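Local coordinates for protein xylulose kinase (Escherichia coli, PDB 2ITM) that phosphorylates D-xylulose to D-xylulose 5-phosphate with ATP, and, less efficiently, 1-deoxy-D-xylulose, as a homodimeric sugar kinase of the FGGY family, at residues A[16-19]-A[20-24]; A[132-135]-A[136-140]; A[470-473]-A[474-478]. One frame throughout, in Å; residues are numbered along the deposited sequence.

Contact 1. Residues A[16-19]-A[20-24]; sequences LLNE and QGEVV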
# COMPACT_ATOMS: atom_id res chain seq x y z
N LEU A 16 -17.23 13.45 40.32
CA LEU A 16 -18.11 14.01 41.32
C LEU A 16 -19.09 14.96 40.67
O LEU A 16 -18.66 15.99 40.16
CB LEU A 16 -17.28 14.73 42.35
CG LEU A 16 -17.73 14.85 43.80
CD1 LEU A 16 -17.53 16.24 44.30
CD2 LEU A 16 -19.10 14.35 44.07
N LEU A 17 -20.37 14.63 40.71
CA LEU A 17 -21.40 15.49 40.16
C LEU A 17 -22.05 16.29 41.27
O LEU A 17 -22.31 15.76 42.33
CB LEU A 17 -22.49 14.67 39.47
CG LEU A 17 -22.40 14.16 38.04
CD1 LEU A 17 -23.77 13.89 37.53
CD2 LEU A 17 -21.68 15.14 37.14
N ASN A 18 -22.35 17.55 40.98
CA ASN A 18 -23.15 18.36 41.88
C ASN A 18 -24.65 18.12 41.78
O ASN A 18 -25.11 17.33 40.98
CB ASN A 18 -22.82 19.85 41.69
CG ASN A 18 -23.18 20.36 40.31
OD1 ASN A 18 -22.61 21.32 39.84
ND2 ASN A 18 -24.14 19.73 39.68
N GLU A 19 -25.41 18.82 42.62
CA GLU A 19 -26.85 18.73 42.56
C GLU A 19 -27.38 19.02 41.16
O GLU A 19 -28.30 18.37 40.70
CB GLU A 19 -27.49 19.66 43.58
CG GLU A 19 -26.67 19.86 44.84
CD GLU A 19 -25.35 20.55 44.58
OE1 GLU A 19 -24.30 19.96 44.88
OE2 GLU A 19 -25.36 21.69 44.07
N GLN A 20 -26.77 19.98 40.49
CA GLN A 20 -27.23 20.40 39.18
C GLN A 20 -26.78 19.47 38.07
O GLN A 20 -27.09 19.69 36.91
CB GLN A 20 -26.78 21.82 38.90
CG GLN A 20 -26.29 22.57 40.12
CD GLN A 20 -27.29 22.59 41.24
OE1 GLN A 20 -28.49 22.59 41.00
NE2 GLN A 20 -26.81 22.59 42.48
N GLY A 21 -26.04 18.43 38.43
CA GLY A 21 -25.62 17.44 37.47
C GLY A 21 -24.34 17.80 36.73
O GLY A 21 -24.07 17.26 35.65
N GLU A 22 -23.56 18.70 37.30
CA GLU A 22 -22.29 19.09 36.69
C GLU A 22 -21.12 18.34 37.31
O GLU A 22 -21.08 18.08 38.50
CB GLU A 22 -22.04 20.60 36.80
CG GLU A 22 -23.06 21.48 36.11
CD GLU A 22 -23.13 22.86 36.74
OE1 GLU A 22 -22.07 23.39 37.12
OE2 GLU A 22 -24.24 23.40 36.85
N VAL A 23 -20.10 18.14 36.51
CA VAL A 23 -18.89 17.54 36.99
C VAL A 23 -18.16 18.61 37.80
O VAL A 23 -17.87 19.65 37.33
CB VAL A 23 -18.06 17.08 35.84
CG1 VAL A 23 -16.80 16.44 36.29
CG2 VAL A 23 -18.86 16.22 34.96
N VAL A 24 -17.89 18.29 39.04
CA VAL A 24 -17.26 19.15 39.98
C VAL A 24 -15.82 18.75 40.21
O VAL A 24 -15.00 19.56 40.58
CB VAL A 24 -18.07 19.08 41.27
CG1 VAL A 24 -17.30 19.41 42.43
CG2 VAL A 24 -19.24 19.98 41.18

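Contact 2. Residues A[132-135]-A[136-140]; sequences LLWV and QRHEP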
# COMPACT_ATOMS: atom_id res chain seq x y z
N LEU A 132 -16.16 -19.42 29.66
CA LEU A 132 -16.35 -20.42 30.69
C LEU A 132 -16.29 -21.86 30.23
O LEU A 132 -15.80 -22.71 30.95
CB LEU A 132 -17.59 -20.13 31.52
CG LEU A 132 -17.10 -19.27 32.69
CD1 LEU A 132 -17.56 -17.86 32.55
CD2 LEU A 132 -17.34 -19.86 34.04
N LEU A 133 -16.79 -22.11 29.03
CA LEU A 133 -16.54 -23.38 28.36
C LEU A 133 -15.06 -23.66 28.19
O LEU A 133 -14.61 -24.76 28.42
CB LEU A 133 -17.25 -23.42 27.01
CG LEU A 133 -18.44 -24.37 26.88
CD1 LEU A 133 -19.66 -23.77 27.51
CD2 LEU A 133 -18.70 -24.71 25.44
N TRP A 134 -14.29 -22.65 27.79
CA TRP A 134 -12.85 -22.80 27.66
C TRP A 134 -12.19 -23.19 28.97
O TRP A 134 -11.40 -24.12 29.01
CB TRP A 134 -12.21 -21.52 27.11
CG TRP A 134 -10.75 -21.63 26.82
CD1 TRP A 134 -10.19 -21.87 25.62
CD2 TRP A 134 -9.67 -21.51 27.74
NE1 TRP A 134 -8.82 -21.91 25.72
CE2 TRP A 134 -8.48 -21.69 27.02
CE3 TRP A 134 -9.58 -21.27 29.11
CZ2 TRP A 134 -7.23 -21.62 27.62
CZ3 TRP A 134 -8.35 -21.20 29.69
CH2 TRP A 134 -7.19 -21.38 28.96
N VAL A 135 -12.53 -22.50 30.04
CA VAL A 135 -12.02 -22.87 31.35
C VAL A 135 -12.41 -24.30 31.74
O VAL A 135 -11.58 -25.08 32.18
CB VAL A 135 -12.45 -21.88 32.44
CG1 VAL A 135 -12.17 -22.44 33.83
CG2 VAL A 135 -11.75 -20.54 32.24
N GLN A 136 -13.67 -24.65 31.55
CA GLN A 136 -14.09 -26.01 31.77
C GLN A 136 -13.22 -27.01 31.02
O GLN A 136 -12.87 -28.05 31.56
CB GLN A 136 -15.56 -26.22 31.40
CG GLN A 136 -16.04 -27.60 31.81
CD GLN A 136 -17.45 -27.88 31.39
OE1 GLN A 136 -18.12 -28.70 32.00
NE2 GLN A 136 -17.91 -27.21 30.33
N ARG A 137 -12.86 -26.67 29.79
CA ARG A 137 -12.21 -27.60 28.88
C ARG A 137 -10.71 -27.61 29.10
O ARG A 137 -10.06 -28.62 28.92
CB ARG A 137 -12.51 -27.22 27.44
CG ARG A 137 -13.89 -27.64 26.99
CD ARG A 137 -14.42 -26.88 25.79
NE ARG A 137 -13.69 -27.22 24.58
CZ ARG A 137 -13.86 -28.34 23.89
NH1 ARG A 137 -14.74 -29.25 24.29
NH2 ARG A 137 -13.14 -28.55 22.80
N HIS A 138 -10.17 -26.48 29.51
CA HIS A 138 -8.74 -26.34 29.62
C HIS A 138 -8.24 -26.24 31.06
O HIS A 138 -7.06 -26.47 31.32
CB HIS A 138 -8.27 -25.15 28.80
CG HIS A 138 -8.43 -25.34 27.33
ND1 HIS A 138 -7.39 -25.70 26.51
CD2 HIS A 138 -9.51 -25.22 26.53
CE1 HIS A 138 -7.83 -25.80 25.27
NE2 HIS A 138 -9.11 -25.51 25.25
N GLU A 139 -9.12 -25.90 31.98
CA GLU A 139 -8.76 -25.76 33.38
C GLU A 139 -9.82 -26.36 34.31
O GLU A 139 -10.40 -25.67 35.12
CB GLU A 139 -8.53 -24.29 33.73
CG GLU A 139 -7.34 -23.66 33.03
CD GLU A 139 -7.28 -22.16 33.18
OE1 GLU A 139 -6.43 -21.53 32.54
OE2 GLU A 139 -8.07 -21.60 33.95
N PRO A 140 -10.07 -27.66 34.17
CA PRO A 140 -11.19 -28.30 34.84
C PRO A 140 -11.10 -28.16 36.35
O PRO A 140 -12.11 -28.13 37.04
CB PRO A 140 -11.06 -29.76 34.42
CG PRO A 140 -9.66 -29.91 34.04
CD PRO A 140 -9.24 -28.63 33.43

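Contact 3. Residues A[470-473]-A[474-478]; sequences ETFR and RLYQQ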
# COMPACT_ATOMS: atom_id res chain seq x y z
N GLU A 470 -21.68 3.22 -3.88
CA GLU A 470 -21.83 1.99 -4.65
C GLU A 470 -20.48 1.47 -5.09
O GLU A 470 -20.21 0.30 -4.99
CB GLU A 470 -22.68 2.29 -5.86
CG GLU A 470 -23.25 1.10 -6.58
CD GLU A 470 -24.11 1.52 -7.75
OE1 GLU A 470 -24.92 2.46 -7.59
OE2 GLU A 470 -23.96 0.94 -8.83
N THR A 471 -19.65 2.35 -5.58
CA THR A 471 -18.34 1.96 -6.05
C THR A 471 -17.44 1.50 -4.91
O THR A 471 -16.82 0.45 -4.98
CB THR A 471 -17.69 3.10 -6.86
OG1 THR A 471 -18.32 3.19 -8.13
CG2 THR A 471 -16.28 2.76 -7.19
N PHE A 472 -17.40 2.29 -3.85
CA PHE A 472 -16.78 1.90 -2.59
C PHE A 472 -17.15 0.51 -2.08
O PHE A 472 -16.30 -0.27 -1.80
CB PHE A 472 -17.03 2.96 -1.51
CG PHE A 472 -16.58 2.56 -0.14
CD1 PHE A 472 -15.31 2.81 0.29
CD2 PHE A 472 -17.45 1.94 0.73
CE1 PHE A 472 -14.91 2.45 1.54
CE2 PHE A 472 -17.04 1.57 1.98
CZ PHE A 472 -15.77 1.83 2.38
N ARG A 473 -18.45 0.24 -1.97
CA ARG A 473 -18.94 -1.02 -1.52
C ARG A 473 -18.47 -2.18 -2.39
O ARG A 473 -18.15 -3.23 -1.90
CB ARG A 473 -20.46 -1.03 -1.45
CG ARG A 473 -21.00 -0.38 -0.22
CD ARG A 473 -22.48 -0.49 -0.03
NE ARG A 473 -23.24 -0.01 -1.16
CZ ARG A 473 -23.83 1.16 -1.21
NH1 ARG A 473 -23.76 1.99 -0.20
NH2 ARG A 473 -24.51 1.50 -2.29
N ARG A 474 -18.47 -1.96 -3.70
CA ARG A 474 -17.98 -2.93 -4.67
C ARG A 474 -16.52 -3.26 -4.42
O ARG A 474 -16.14 -4.40 -4.28
CB ARG A 474 -18.15 -2.38 -6.09
CG ARG A 474 -18.24 -3.41 -7.19
CD ARG A 474 -17.53 -3.03 -8.49
NE ARG A 474 -17.75 -1.64 -8.90
CZ ARG A 474 -18.93 -1.06 -8.97
NH1 ARG A 474 -20.03 -1.73 -8.66
NH2 ARG A 474 -19.02 0.18 -9.35
N LEU A 475 -15.70 -2.22 -4.37
CA LEU A 475 -14.29 -2.37 -4.12
C LEU A 475 -13.99 -2.99 -2.75
O LEU A 475 -13.17 -3.88 -2.65
CB LEU A 475 -13.57 -1.04 -4.26
CG LEU A 475 -13.36 -0.40 -5.64
CD1 LEU A 475 -12.58 0.88 -5.52
CD2 LEU A 475 -12.68 -1.34 -6.60
N TYR A 476 -14.67 -2.50 -1.72
CA TYR A 476 -14.46 -2.99 -0.36
C TYR A 476 -14.70 -4.50 -0.30
O TYR A 476 -13.85 -5.26 0.15
CB TYR A 476 -15.40 -2.25 0.60
CG TYR A 476 -15.26 -2.59 2.07
CD1 TYR A 476 -14.48 -1.82 2.91
CD2 TYR A 476 -15.95 -3.64 2.62
CE1 TYR A 476 -14.36 -2.11 4.24
CE2 TYR A 476 -15.84 -3.94 3.95
CZ TYR A 476 -15.04 -3.17 4.76
OH TYR A 476 -14.94 -3.47 6.08
N GLN A 477 -15.85 -4.93 -0.78
CA GLN A 477 -16.11 -6.34 -0.92
C GLN A 477 -15.02 -7.13 -1.66
O GLN A 477 -14.60 -8.17 -1.20
CB GLN A 477 -17.48 -6.57 -1.52
CG GLN A 477 -18.61 -6.38 -0.53
CD GLN A 477 -18.45 -7.21 0.72
OE1 GLN A 477 -18.34 -8.43 0.64
NE2 GLN A 477 -18.42 -6.56 1.88
N GLN A 478 -14.57 -6.61 -2.79
CA GLN A 478 -13.57 -7.28 -3.60
C GLN A 478 -12.28 -7.63 -2.85
O GLN A 478 -11.73 -8.70 -3.04
CB GLN A 478 -13.25 -6.47 -4.85
CG GLN A 478 -14.13 -6.78 -6.03
CD GLN A 478 -13.57 -6.22 -7.32
OE1 GLN A 478 -13.61 -5.02 -7.54
NE2 GLN A 478 -13.04 -7.08 -8.15
O HOH W 1 -19.18 -3.35 1.24

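Contact 1. Residues A[16-19]-A[20-24]
N18 sets its CG between its own backbone N and carbonyl carbon (chi1 65°), which folds the amide over the turn toward Q20, G21 and E22, while L17 holds CG anti to its carbonyl carbon (chi1 -84°) and brings CD2 beside V23. The backbone forms a beta hairpin closed by a type I turn from N18 to G21 with a G1 bulge at the glycine. G21 N reaches N18 O at 2.9 Å from well above the carbonyl plane; N18 N returns a bond to E22 O (2.8 Å), and V24 N approaches L16 O head-on at 2.7 Å. Glycine suits the bulge because phi is positive (85°), where a CB would press on the preceding carbonyl oxygen. L17 and V23 form a non-hydrogen-bonded antiparallel pair, their CD2 and CG2 3.7 Å apart; on the reverse side L16 CD1 lies alongside V24 CG1, and N18 CB meets V24 CG2 at 3.6 Å. With an alanine here in place of N18, the turn backbone at G21 and E22 would probably be left without the polar group now folded against it. L17 bonds through its backbone to Y2 of strand 2-7 and packs on A429, R430 and Q433 of helix 424-436, while strand 23-30 forms one margin of the sheet.

Contact 2. Residues A[132-135]-A[136-140]
Q136 N, H138 N and E139 N bond back to L132 O, W134 O and V135 O in the last turn of helix 128-138, and E139 is the first residue to leave helical angles (phi -138°). The main side-chain contact, one turn apart, is an offset stack of W134 on H138: the imidazole lies nearly parallel to the five-membered ring of the indole, with planes at 10° and centroids 4.0 Å apart. H138 CD2 comes over that ring, 3.5 Å from W134 NE1, and H138 CB sits above the six-membered ring, 3.7 Å from its centroid, in a CH-pi contact. W134 has CG anti to its backbone N (chi1 -174°), which swings the indole onto the next turn. The carbonyl W134 O meets the edge of the imidazole in its plane, 3.3 Å from H138 CD2, so one residue touches both a face and an edge of the histidine. Tryptophan fits this buried place by its breadth; a flat, polar histidine can cover it on the exposed side.

E139 OE1 lies at the edge of the indole, close to its plane, 3.5 Å from W134 CZ3, with the carboxylate turned steeply against the ring, while OE2 forms a salt bridge with R91. R137 lays CG against L133 O at 3.3 Å and forms a salt bridge through NE with E104 of helix 102-111. P140, with no N-H to offer, suits the first turn of the following helix, for which E139 is the N-cap. Around this helix end, W134 also meets the ring of W40 and makes a cation-pi contact with R100; L133, W134 and R137 lean on helix 102-111, and V135 and Q136 touch I142 and F143 of helix 140-143.

Contact 3. Residues A[470-473]-A[474-478]
F472 and Y476, one helical turn apart, lie side by side and point the same way, F472 CZ touching Y476 CD1 at 3.9 Å. Their rings meet obliquely, with planes at 34° and centroids 5.7 Å apart, and Y476 CB comes over a face of the phenyl ring. Both residues hold CG anti to the backbone N (chi1 172° and -177°), which explains why the rings run alongside one another. In the backbone that carries them, Y476 N bonds to F472 O at 2.8 Å, one of four regular helical bonds that begin with R474 N to E470 O. R474 bends its chain back at chi2 and chi3 and lays a face of its guanidinium above T471 CA and E470 O, with NH2 3.3 Å from T471 OG1. A water weakly links R473 O to Q477 NE2 on the exposed flank.

Farther out, Y332 stacks on Y476 and bonds through OH to its carbonyl, F472 packs on L330 and meets the ring of Y371 in helix 358-381. T471 OG1 bonds to P467 O, while Q478 touches L482 of the second subunit. The chemistry is that of an amphipathic helix: F472 and L475 serve the buried side, and R473, though exposed, ties its guanidinium by a salt bridge to D375 of helix 358-381. E470 and R474 lie on the exposed side, where their opposite charges probably attract weakly without contact.

The three contacts follow one another along the chain and lie far apart, with centres about 45 Å (contacts 1 and 2), 47 Å (1 and 3) and 41 Å (2 and 3) from each other; none touches another. Contacts 1 and 2 belong to the N-terminal FGGY domain, the first in the hairpin of its mixed sheet, the second at the end of helix 128-138. Contact 3 sits on helix 459-479, which packs against helix 358-381 of the C-terminal domain. Contact 1 also rests on helix 424-436, so it probably helps join the two actin-like halves. Contact 2 lies nearest the sugar site, L132 being about 10 Å from H78 between side chains; contact 3 reaches the second subunit.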